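Local coordinates for sugar ABC transporter substrate-binding protein, BlMnBP1 (Bifidobacterium animalis subsp. lactis ATCC 27673, PDB 6I5R) that binds mannobiose and probably delivers manno-oligosaccharides from beta-mannan to an ABC transporter for uptake, at residues Ala150-Asn155 and Pro304-Val309; Leu282-Val287 and Glu368-Phe373. One frame throughout, in Å; residues are numbered along the deposited sequence.

Contact 1: Ala150-Asn155 and Pro304-Val309; sequences AGIVYN and PFPITV
The ring of Phe-305 meets Ile-152 obliquely, while one of its faces carries CD of the next residue, Pro-306, offset toward the rim; CG1 of Ile-307 lies at the ring edge, in plane. A second flat group, the ring of Tyr-154, has the carbonyl oxygen of Ile-152 at its edge, also in plane. The ring of Phe-305 further meets that of Tyr-206, with the two planes inclined at about 45°.

Across the contact one methyl does most of the touching. Ile-152 CD1 comes to 4.0 Å from Phe-305 CD2 and to 3.5 Å from Pro-306 CD, the latter tighter than an ordinary carbon-carbon contact, as the isoleucine crosses the proline at about a right angle. The side chain is set for this by its torsions: CG1 stands anti to the carbonyl carbon (chi1 -62°), and the extended chi2 of -174° pushes CD1 out into the angle between the aromatic ring and the proline. No hydrogen bond links the two segments. The backbones come together at Gly-151, whose CA is 4.6 Å from that of Pro-304.

Here the strand 139-155, part of the mixed beta-sheet of this periplasmic-binding-protein-type fold, runs antiparallel to strand 300-304, and the contact lies where that neighbour gives way to a loop. Pro-306 centres an inverse gamma turn, closed by Ile-307 N donating to Phe-305 O at 2.8 Å. Helix 239-252 lies against this part of the loop: Phe-305 touches Thr-246, and Ile-307 touches Ala-242 and Val-243.

Contact 2: Leu282-Val287 and Glu368-Phe373; sequences LGAWAV and ETYETF. With BMA (beta-D-mannopyranose), chain B.
From its CB, Thr-369 splits into two arms that both reach toward residues 282-287. The methyl CG2 meets Val-287 CG2 tip to tip at 3.8 Å. The hydroxyl OG1 stands anti to the carbonyl carbon (chi1 -59°), passes 4.0 Å from Val-287 CG1, and donates to a water in a bond modelled short, on whose length nothing rests. That water in turn donates to the carbonyl oxygen of Ala-284 at 2.9 Å, so the two segments share a polar bridge although no direct hydrogen bond joins them. Beside it Ala-284 CB sits obliquely to the Tyr-370 ring, with OH as its nearest atom at 3.5 Å; the same hydroxyl is hydrogen-bonded to Thr-149 of strand 139-155, which fixes the far end of the ring. Tyr-302 of strand 300-304 is touched by Ala-284, Val-287 and Thr-369 alike.

Residues Gly-283 to Ala-286 form a type I beta turn that leads from strand 277-283 into helix 286-291. In this solute-binding-protein fold the turn brings Trp-285 to the sugar site. A chi1 of 57°, with CG between the backbone N and the carbonyl carbon, lays the indole over Gly-283 O and Ala-286 CB, both toward the rim of one face, and turns the other face to the mannose. There C6 lies over the ring centre, 3.4 Å from CD2, and C5 is near the six-membered ring, the CH-pi stacking of a sugar on an aromatic ring familiar from carbohydrate-binding proteins. A leucine in place of Trp-285 would probably leave C5 and C6 of the mannose without the flat surface on which they rest. Asp-320 and Asn-45 hydrogen-bond the same sugar.

Overall arrangement
The touching residues of contact 1 are all buried and meet through purely apolar side chains, whereas contact 2 is only partly buried and mixes methyl packing with a water bridge. Both reach the same sheet, in which strands 139-155 and 277-283 are antiparallel neighbours, and their segments alternate along the chain. Their centres lie about 10 Å apart, and they touch directly: Phe-373 CZ packs against Pro-304 N at 3.4 Å, and Val-153 CG2 meets Ala-286 CB at 4.1 Å. Contact 1 joins a strand to the loop following its partner strand, away from the ligand; contact 2 joins a loop to the turn that presents an indole face to the mannose.

Contact 1: Ala150-Asn155 and Pro304-Val309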
# COMPACT_ATOMS: atom_id res chain seq x y z
N ALA A 150 -1.77 1.54 -7.15
CA ALA A 150 -0.87 0.43 -7.41
C ALA A 150 -0.69 0.38 -8.92
O ALA A 150 -1.67 0.36 -9.68
CB ALA A 150 -1.41 -0.88 -6.82
N GLY A 151 0.55 0.43 -9.36
CA GLY A 151 0.87 0.50 -10.77
C GLY A 151 2.20 -0.13 -10.97
O GLY A 151 2.61 -1.02 -10.22
N ILE A 152 2.90 0.29 -12.02
CA ILE A 152 4.23 -0.22 -12.27
C ILE A 152 5.18 0.94 -12.46
O ILE A 152 4.93 1.83 -13.29
CB ILE A 152 4.27 -1.18 -13.48
CG1 ILE A 152 3.38 -2.40 -13.18
CG2 ILE A 152 5.71 -1.58 -13.77
CD1 ILE A 152 3.42 -3.50 -14.22
N VAL A 153 6.27 0.94 -11.71
CA VAL A 153 7.35 1.89 -11.94
C VAL A 153 8.25 1.34 -13.03
O VAL A 153 8.64 0.17 -12.99
CB VAL A 153 8.15 2.13 -10.64
CG1 VAL A 153 9.25 3.21 -10.87
CG2 VAL A 153 7.25 2.53 -9.53
N TYR A 154 8.61 2.20 -13.99
CA TYR A 154 9.32 1.71 -15.16
C TYR A 154 10.31 2.77 -15.62
O TYR A 154 10.19 3.95 -15.28
CB TYR A 154 8.35 1.31 -16.28
CG TYR A 154 7.73 2.43 -17.08
CD1 TYR A 154 6.64 3.14 -16.60
CD2 TYR A 154 8.20 2.72 -18.34
CE1 TYR A 154 6.06 4.14 -17.36
CE2 TYR A 154 7.64 3.70 -19.10
CZ TYR A 154 6.59 4.42 -18.62
OH TYR A 154 6.06 5.41 -19.46
N ASN A 155 11.32 2.32 -16.32
CA ASN A 155 12.35 3.21 -16.83
C ASN A 155 12.06 3.48 -18.31
O ASN A 155 12.17 2.58 -19.14
CB ASN A 155 13.74 2.61 -16.65
CG ASN A 155 14.84 3.56 -17.10
OD1 ASN A 155 14.83 3.99 -18.25
ND2 ASN A 155 15.76 3.91 -16.20
N PRO A 304 -0.12 2.24 -15.44
CA PRO A 304 -1.09 1.31 -14.87
C PRO A 304 -0.60 -0.12 -14.99
O PRO A 304 0.18 -0.45 -15.89
CB PRO A 304 -2.35 1.56 -15.71
CG PRO A 304 -2.11 2.90 -16.39
CD PRO A 304 -0.66 2.96 -16.62
N PHE A 305 -1.04 -0.96 -14.07
CA PHE A 305 -0.80 -2.38 -14.21
C PHE A 305 -1.43 -2.86 -15.52
O PHE A 305 -2.53 -2.41 -15.87
CB PHE A 305 -1.39 -3.18 -13.03
CG PHE A 305 -0.92 -4.64 -12.98
CD1 PHE A 305 -1.65 -5.63 -13.62
CD2 PHE A 305 0.25 -5.00 -12.34
CE1 PHE A 305 -1.22 -6.94 -13.62
CE2 PHE A 305 0.68 -6.31 -12.34
CZ PHE A 305 -0.06 -7.29 -12.98
N PRO A 306 -0.79 -3.75 -16.24
CA PRO A 306 -1.27 -4.10 -17.59
C PRO A 306 -2.42 -5.11 -17.62
O PRO A 306 -2.30 -6.23 -18.10
CB PRO A 306 0.00 -4.65 -18.25
CG PRO A 306 0.79 -5.22 -17.10
CD PRO A 306 0.52 -4.36 -15.93
N ILE A 307 -3.55 -4.68 -17.09
CA ILE A 307 -4.81 -5.38 -17.28
C ILE A 307 -5.82 -4.38 -17.82
O ILE A 307 -5.86 -3.22 -17.38
CB ILE A 307 -5.32 -6.02 -15.96
CG1 ILE A 307 -4.49 -7.27 -15.64
CG2 ILE A 307 -6.77 -6.44 -16.08
CD1 ILE A 307 -4.81 -7.95 -14.32
N THR A 308 -6.59 -4.81 -18.80
CA THR A 308 -7.69 -4.05 -19.37
C THR A 308 -8.97 -4.83 -19.13
O THR A 308 -9.04 -6.04 -19.38
CB THR A 308 -7.47 -3.79 -20.85
OG1 THR A 308 -6.24 -3.09 -21.05
CG2 THR A 308 -8.62 -2.96 -21.42
N VAL A 309 -9.98 -4.14 -18.61
CA VAL A 309 -11.27 -4.73 -18.29
C VAL A 309 -12.30 -4.13 -19.24
O VAL A 309 -12.63 -2.94 -19.13
CB VAL A 309 -11.66 -4.48 -16.83
CG1 VAL A 309 -13.05 -4.99 -16.52
CG2 VAL A 309 -10.65 -5.16 -15.91

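Contact 2: Leu282-Val287 and Glu368-Phe373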
# COMPACT_ATOMS: atom_id res chain seq x y z
N LEU A 282 5.16 -1.74 -8.04
CA LEU A 282 5.13 -1.03 -6.77
C LEU A 282 4.09 0.07 -6.85
O LEU A 282 3.75 0.52 -7.93
CB LEU A 282 6.48 -0.41 -6.43
CG LEU A 282 7.63 -1.38 -6.26
CD1 LEU A 282 8.96 -0.67 -6.47
CD2 LEU A 282 7.57 -2.01 -4.90
N GLY A 283 3.63 0.51 -5.71
CA GLY A 283 2.68 1.60 -5.70
C GLY A 283 3.35 2.93 -6.00
O GLY A 283 4.57 3.05 -6.04
N ALA A 284 2.50 3.94 -6.20
CA ALA A 284 2.95 5.26 -6.64
C ALA A 284 3.90 5.92 -5.66
O ALA A 284 4.68 6.80 -6.05
CB ALA A 284 1.73 6.16 -6.87
N TRP A 285 3.85 5.52 -4.39
CA TRP A 285 4.77 6.05 -3.39
C TRP A 285 6.23 5.81 -3.77
O TRP A 285 7.12 6.52 -3.29
CB TRP A 285 4.48 5.43 -2.02
CG TRP A 285 4.55 3.97 -2.09
CD1 TRP A 285 3.52 3.10 -2.27
CD2 TRP A 285 5.74 3.16 -1.99
NE1 TRP A 285 3.99 1.81 -2.30
CE2 TRP A 285 5.34 1.82 -2.14
CE3 TRP A 285 7.09 3.45 -1.80
CZ2 TRP A 285 6.24 0.78 -2.11
CZ3 TRP A 285 7.99 2.41 -1.78
CH2 TRP A 285 7.56 1.09 -1.91
N ALA A 286 6.50 4.85 -4.66
CA ALA A 286 7.86 4.49 -5.00
C ALA A 286 8.47 5.43 -6.03
O ALA A 286 9.69 5.53 -6.11
CB ALA A 286 7.90 3.04 -5.51
N VAL A 287 7.63 6.15 -6.77
CA VAL A 287 8.15 7.00 -7.84
C VAL A 287 9.15 8.02 -7.33
O VAL A 287 10.28 8.06 -7.86
CB VAL A 287 6.96 7.67 -8.59
CG1 VAL A 287 7.47 8.62 -9.65
CG2 VAL A 287 6.09 6.60 -9.23
N GLU A 368 1.91 14.81 -9.81
CA GLU A 368 2.18 14.86 -11.25
C GLU A 368 2.49 13.48 -11.83
O GLU A 368 2.54 13.35 -13.06
CB GLU A 368 3.33 15.85 -11.56
CG GLU A 368 2.91 17.33 -11.86
CD GLU A 368 1.92 17.50 -13.02
OE1 GLU A 368 1.71 16.54 -13.81
OE2 GLU A 368 1.32 18.61 -13.16
N THR A 369 2.64 12.46 -10.97
CA THR A 369 2.85 11.07 -11.39
C THR A 369 1.70 10.53 -12.22
O THR A 369 1.86 9.50 -12.91
CB THR A 369 2.97 10.18 -10.14
OG1 THR A 369 4.06 10.62 -9.32
CG2 THR A 369 3.14 8.71 -10.51
N TYR A 370 0.53 11.13 -12.07
CA TYR A 370 -0.67 10.72 -12.77
C TYR A 370 -0.77 11.50 -14.06
O TYR A 370 -1.65 12.37 -14.21
CB TYR A 370 -1.85 10.89 -11.85
CG TYR A 370 -1.74 10.02 -10.64
CD1 TYR A 370 -2.14 8.70 -10.70
CD2 TYR A 370 -1.23 10.51 -9.45
CE1 TYR A 370 -2.05 7.89 -9.61
CE2 TYR A 370 -1.13 9.69 -8.32
CZ TYR A 370 -1.54 8.37 -8.43
OH TYR A 370 -1.47 7.48 -7.37
N GLU A 371 0.19 11.15 -14.99
CA GLU A 371 0.04 11.61 -16.35
C GLU A 371 -0.03 10.55 -17.42
O GLU A 371 -0.60 10.86 -18.51
CB GLU A 371 1.13 12.64 -16.66
CG GLU A 371 2.56 12.15 -16.45
CD GLU A 371 3.60 13.12 -16.91
OE1 GLU A 371 3.19 14.04 -17.63
OE2 GLU A 371 4.80 12.98 -16.53
N THR A 372 0.46 9.28 -17.11
CA THR A 372 0.07 8.18 -18.01
C THR A 372 -1.38 7.58 -17.70
O THR A 372 -1.74 6.44 -18.15
CB THR A 372 1.07 7.05 -18.00
OG1 THR A 372 1.18 6.71 -16.64
CG2 THR A 372 2.46 7.53 -18.52
N PHE A 373 -2.14 8.29 -16.87
CA PHE A 373 -3.35 7.77 -16.25
C PHE A 373 -4.58 8.55 -16.70
O PHE A 373 -5.65 8.45 -16.08
CB PHE A 373 -3.19 7.83 -14.73
CG PHE A 373 -2.45 6.67 -14.16
CD1 PHE A 373 -1.08 6.58 -14.28
CD2 PHE A 373 -3.13 5.65 -13.54
CE1 PHE A 373 -0.41 5.50 -13.76
CE2 PHE A 373 -2.44 4.56 -13.04
CZ PHE A 373 -1.09 4.50 -13.16
C1 BMA B . 8.00 0.52 2.32
C2 BMA B . 7.18 -0.67 2.91
C3 BMA B . 5.88 -0.76 2.18
C4 BMA B . 5.20 0.61 2.08
C5 BMA B . 6.14 1.64 1.46
C6 BMA B . 5.51 3.02 1.42
O2 BMA B . 6.81 -0.41 4.26
O3 BMA B . 4.97 -1.68 2.79
O4 BMA B . 4.07 0.46 1.26
O5 BMA B . 7.31 1.72 2.28
O6 BMA B . 5.28 3.51 2.75
O HOH W 1 3.83 9.37 -7.17